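Local coordinates for cytochrome P450 (Bacillus megaterium, PDB 5L92), which is a heme-dependent monooxygenase of the cytochrome P450 family that binds steroids such as corticosterone and oxidises them, at residues S27-M32 with P288-H293. Numbering follows the deposited sequence.
Sequences SWYEEM and PVQALH. With HEM (protoporphyrin IX containing Fe), chain C.
Y29 reaches from its helix to Q290 with the phenol hydroxyl, and one hydrogen bond is the polar core of a small contact: OH of Y29 donates to OE1 of Q290 over 2.7 Å. The amide plane lies within 1° of the tyrosine ring plane, and OE1 sits at the ring's edge, 3.3 Å from CE2 of Y29. The hydroxyl meets a lone pair of the carbonyl oxygen, in the carbonyl plane and at a C=O...donor angle of 129°, close to the trigonal direction expected of an sp2 oxygen. Tyrosine suits this place because its long, rigid side chain covers most of the distance between the CA atoms of Y29 and Q290, 10.8 Å apart, and still ends in a donor; the glutamine amide closes the rest. Glutamine suits its own because one amide can serve two partners: while OE1 accepts from the phenol, NE2 donates to O of S287, in the same loop, immediately before P288, so both ends of the group are used and its flip is fixed. The bend at chi2 (-69°) swings the amide so that OE1 comes to OH of Y29, while CB of Q290 lies beside that hydroxyl at 3.7 Å. Both residues are buried, so the bond satisfies polar atoms shielded from solvent.

P288, V289 and L292, on either side of Q290 in the sequence, face the heme. Helix 26-33 is thus tied to the heme-lining loop between helix 275-285 and strand 294-296, while W316 meets the Y29 ring and S319 of helix 317-320 touches its side chain.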
loop_
_atom_site.group_PDB
_atom_site.type_symbol
_atom_site.label_atom_id
_atom_site.label_comp_id
_atom_site.label_asym_id
_atom_site.label_seq_id
_atom_site.Cartn_x
_atom_site.Cartn_y
_atom_site.Cartn_z
ATOM N N SER A 27 11.329 -16.134 -7.366
ATOM C CA SER A 27 12.457 -17.062 -7.491
ATOM C C SER A 27 13.728 -16.467 -6.891
ATOM O O SER A 27 14.492 -17.164 -6.211
ATOM C CB SER A 27 12.678 -17.431 -8.960
ATOM O OG SER A 27 11.683 -18.328 -9.382
ATOM N N TRP A 28 13.953 -15.177 -7.124
ATOM C CA TRP A 28 15.046 -14.452 -6.485
ATOM C C TRP A 28 14.947 -14.489 -4.964
ATOM O O TRP A 28 15.937 -14.796 -4.276
ATOM C CB TRP A 28 15.053 -13.009 -6.959
ATOM C CG TRP A 28 16.177 -12.172 -6.351
ATOM C CD1 TRP A 28 17.527 -12.451 -6.394
ATOM C CD2 TRP A 28 16.051 -10.950 -5.593
ATOM N NE1 TRP A 28 18.237 -11.471 -5.723
ATOM C CE2 TRP A 28 17.359 -10.542 -5.227
ATOM C CE3 TRP A 28 14.966 -10.158 -5.195
ATOM C CZ2 TRP A 28 17.605 -9.366 -4.520
ATOM C CZ3 TRP A 28 15.213 -9.000 -4.483
ATOM C CH2 TRP A 28 16.525 -8.622 -4.141
ATOM N N TYR A 29 13.774 -14.107 -4.415
ATOM C CA TYR A 29 13.549 -14.196 -2.974
ATOM C C TYR A 29 13.910 -15.584 -2.444
ATOM O O TYR A 29 14.556 -15.718 -1.397
ATOM C CB TYR A 29 12.076 -13.905 -2.620
ATOM C CG TYR A 29 11.488 -12.530 -2.906
ATOM C CD1 TYR A 29 12.283 -11.402 -3.084
ATOM C CD2 TYR A 29 10.105 -12.369 -2.956
ATOM C CE1 TYR A 29 11.708 -10.160 -3.350
ATOM C CE2 TYR A 29 9.536 -11.161 -3.220
ATOM C CZ TYR A 29 10.335 -10.046 -3.395
ATOM O OH TYR A 29 9.757 -8.833 -3.639
ATOM N N GLU A 30 13.428 -16.626 -3.113
ATOM C CA GLU A 30 13.666 -17.991 -2.648
ATOM C C GLU A 30 15.155 -18.318 -2.638
ATOM O O GLU A 30 15.680 -18.832 -1.642
ATOM C CB GLU A 30 12.910 -18.974 -3.529
ATOM C CG GLU A 30 13.148 -20.453 -3.205
ATOM C CD GLU A 30 12.327 -21.341 -4.102
ATOM O OE1 GLU A 30 12.538 -21.292 -5.334
ATOM O OE2 GLU A 30 11.447 -22.055 -3.585
ATOM N N GLU A 31 15.844 -18.042 -3.747
ATOM C CA GLU A 31 17.293 -18.199 -3.802
ATOM C C GLU A 31 17.959 -17.582 -2.575
ATOM O O GLU A 31 18.762 -18.236 -1.899
ATOM C CB GLU A 31 17.851 -17.558 -5.085
ATOM C CG GLU A 31 19.362 -17.781 -5.325
ATOM C CD GLU A 31 19.727 -19.261 -5.468
ATOM O OE1 GLU A 31 18.897 -20.045 -5.985
ATOM O OE2 GLU A 31 20.842 -19.642 -5.049
ATOM N N MET A 32 17.645 -16.314 -2.283
ATOM C CA MET A 32 18.312 -15.605 -1.184
ATOM C C MET A 32 17.921 -16.179 0.172
ATOM O O MET A 32 18.774 -16.347 1.048
ATOM C CB MET A 32 17.968 -14.107 -1.236
ATOM C CG MET A 32 18.470 -13.371 -2.457
ATOM S SD MET A 32 20.223 -13.611 -2.782
ATOM C CE MET A 32 20.255 -14.217 -4.478
ATOM N N PRO A 288 0.669 -5.894 -2.133
ATOM C CA PRO A 288 0.774 -4.508 -2.657
ATOM C C PRO A 288 2.042 -3.770 -2.257
ATOM O O PRO A 288 2.503 -2.889 -2.997
ATOM C CB PRO A 288 -0.476 -3.841 -2.054
ATOM C CG PRO A 288 -1.438 -5.001 -1.903
ATOM C CD PRO A 288 -0.583 -6.081 -1.379
ATOM N N VAL A 289 2.609 -4.091 -1.100
ATOM C CA VAL A 289 3.884 -3.548 -0.652
ATOM C C VAL A 289 4.851 -4.716 -0.447
ATOM O O VAL A 289 4.620 -5.577 0.406
ATOM C CB VAL A 289 3.733 -2.713 0.618
ATOM C CG1 VAL A 289 5.098 -2.122 1.056
ATOM C CG2 VAL A 289 2.716 -1.536 0.401
ATOM N N GLN A 290 5.926 -4.756 -1.238
ATOM C CA GLN A 290 6.841 -5.906 -1.191
ATOM C C GLN A 290 7.909 -5.793 -0.108
ATOM O O GLN A 290 8.413 -6.828 0.368
ATOM C CB GLN A 290 7.542 -6.103 -2.532
ATOM C CG GLN A 290 6.644 -6.657 -3.615
ATOM C CD GLN A 290 6.240 -8.090 -3.365
ATOM O OE1 GLN A 290 7.091 -8.956 -3.176
ATOM N NE2 GLN A 290 4.946 -8.336 -3.314
ATOM N N ALA A 291 8.260 -4.570 0.282
ATOM C CA ALA A 291 9.380 -4.305 1.182
ATOM C C ALA A 291 9.224 -2.902 1.760
ATOM O O ALA A 291 8.488 -2.079 1.231
ATOM C CB ALA A 291 10.727 -4.420 0.442
ATOM N N LEU A 292 9.955 -2.645 2.837
ATOM C CA LEU A 292 9.988 -1.365 3.528
ATOM C C LEU A 292 11.452 -0.962 3.713
ATOM O O LEU A 292 12.368 -1.654 3.244
ATOM C CB LEU A 292 9.248 -1.478 4.873
ATOM C CG LEU A 292 7.765 -1.830 4.714
ATOM C CD1 LEU A 292 7.100 -2.164 6.038
ATOM C CD2 LEU A 292 7.083 -0.637 4.074
ATOM N N HIS A 293 11.670 0.164 4.395
ATOM C CA HIS A 293 13.014 0.669 4.658
ATOM C C HIS A 293 13.148 1.022 6.125
ATOM O O HIS A 293 12.203 1.514 6.731
ATOM C CB HIS A 293 13.338 1.908 3.819
ATOM C CG HIS A 293 13.617 1.608 2.381
ATOM N ND1 HIS A 293 12.622 1.352 1.464
ATOM C CD2 HIS A 293 14.788 1.502 1.705
ATOM C CE1 HIS A 293 13.163 1.114 0.285
ATOM N NE2 HIS A 293 14.477 1.197 0.404
HETATM C CHA HEM C . 1.406 1.989 7.171
HETATM C CHB HEM C . 0.504 -1.332 3.696
HETATM C CHC HEM C . -3.769 0.666 2.771
HETATM C CHD HEM C . -2.624 4.215 5.860
HETATM C C1A HEM C . 1.495 0.884 6.333
HETATM C C2A HEM C . 2.554 -0.101 6.361
HETATM C C3A HEM C . 2.310 -1.002 5.398
HETATM C C4A HEM C . 1.075 -0.641 4.741
HETATM C CMA HEM C . 3.178 -2.231 5.061
HETATM C CAA HEM C . 3.774 -0.100 7.323
HETATM C CBA HEM C . 4.741 1.051 7.039
HETATM C CGA HEM C . 6.066 0.864 7.729
HETATM O O1A HEM C . 6.176 0.058 8.663
HETATM O O2A HEM C . 7.056 1.507 7.342
HETATM C C1B HEM C . -0.744 -1.136 3.155
HETATM C C2B HEM C . -1.458 -2.008 2.232
HETATM C C3B HEM C . -2.640 -1.421 1.977
HETATM C C4B HEM C . -2.694 -0.177 2.719
HETATM C CMB HEM C . -0.933 -3.358 1.709
HETATM C CAB HEM C . -3.826 -1.898 1.114
HETATM C CBB HEM C . -4.043 -3.190 0.819
HETATM C C1C HEM C . -3.834 1.807 3.537
HETATM C C2C HEM C . -4.890 2.783 3.505
HETATM C C3C HEM C . -4.581 3.739 4.362
HETATM C C4C HEM C . -3.298 3.448 4.941
HETATM C CMC HEM C . -6.199 2.723 2.676
HETATM C CAC HEM C . -5.478 4.964 4.574
HETATM C CBC HEM C . -5.951 5.244 5.784
HETATM C C1D HEM C . -1.442 3.938 6.483
HETATM C C2D HEM C . -0.805 4.790 7.466
HETATM C C3D HEM C . 0.325 4.180 7.854
HETATM C C4D HEM C . 0.421 2.935 7.099
HETATM C CMD HEM C . -1.399 6.152 7.915
HETATM C CAD HEM C . 1.377 4.656 8.886
HETATM C CBD HEM C . 1.087 4.070 10.282
HETATM C CGD HEM C . 2.160 4.373 11.310
HETATM O O1D HEM C . 1.878 4.306 12.528
HETATM O O2D HEM C . 3.330 4.662 10.952
HETATM N NA HEM C . 0.588 0.540 5.339
HETATM N NB HEM C . -1.525 -0.029 3.406
HETATM N NC HEM C . -2.868 2.254 4.421
HETATM N ND HEM C . -0.647 2.843 6.267
HETATM FE FE HEM C . -1.189 1.373 4.917
#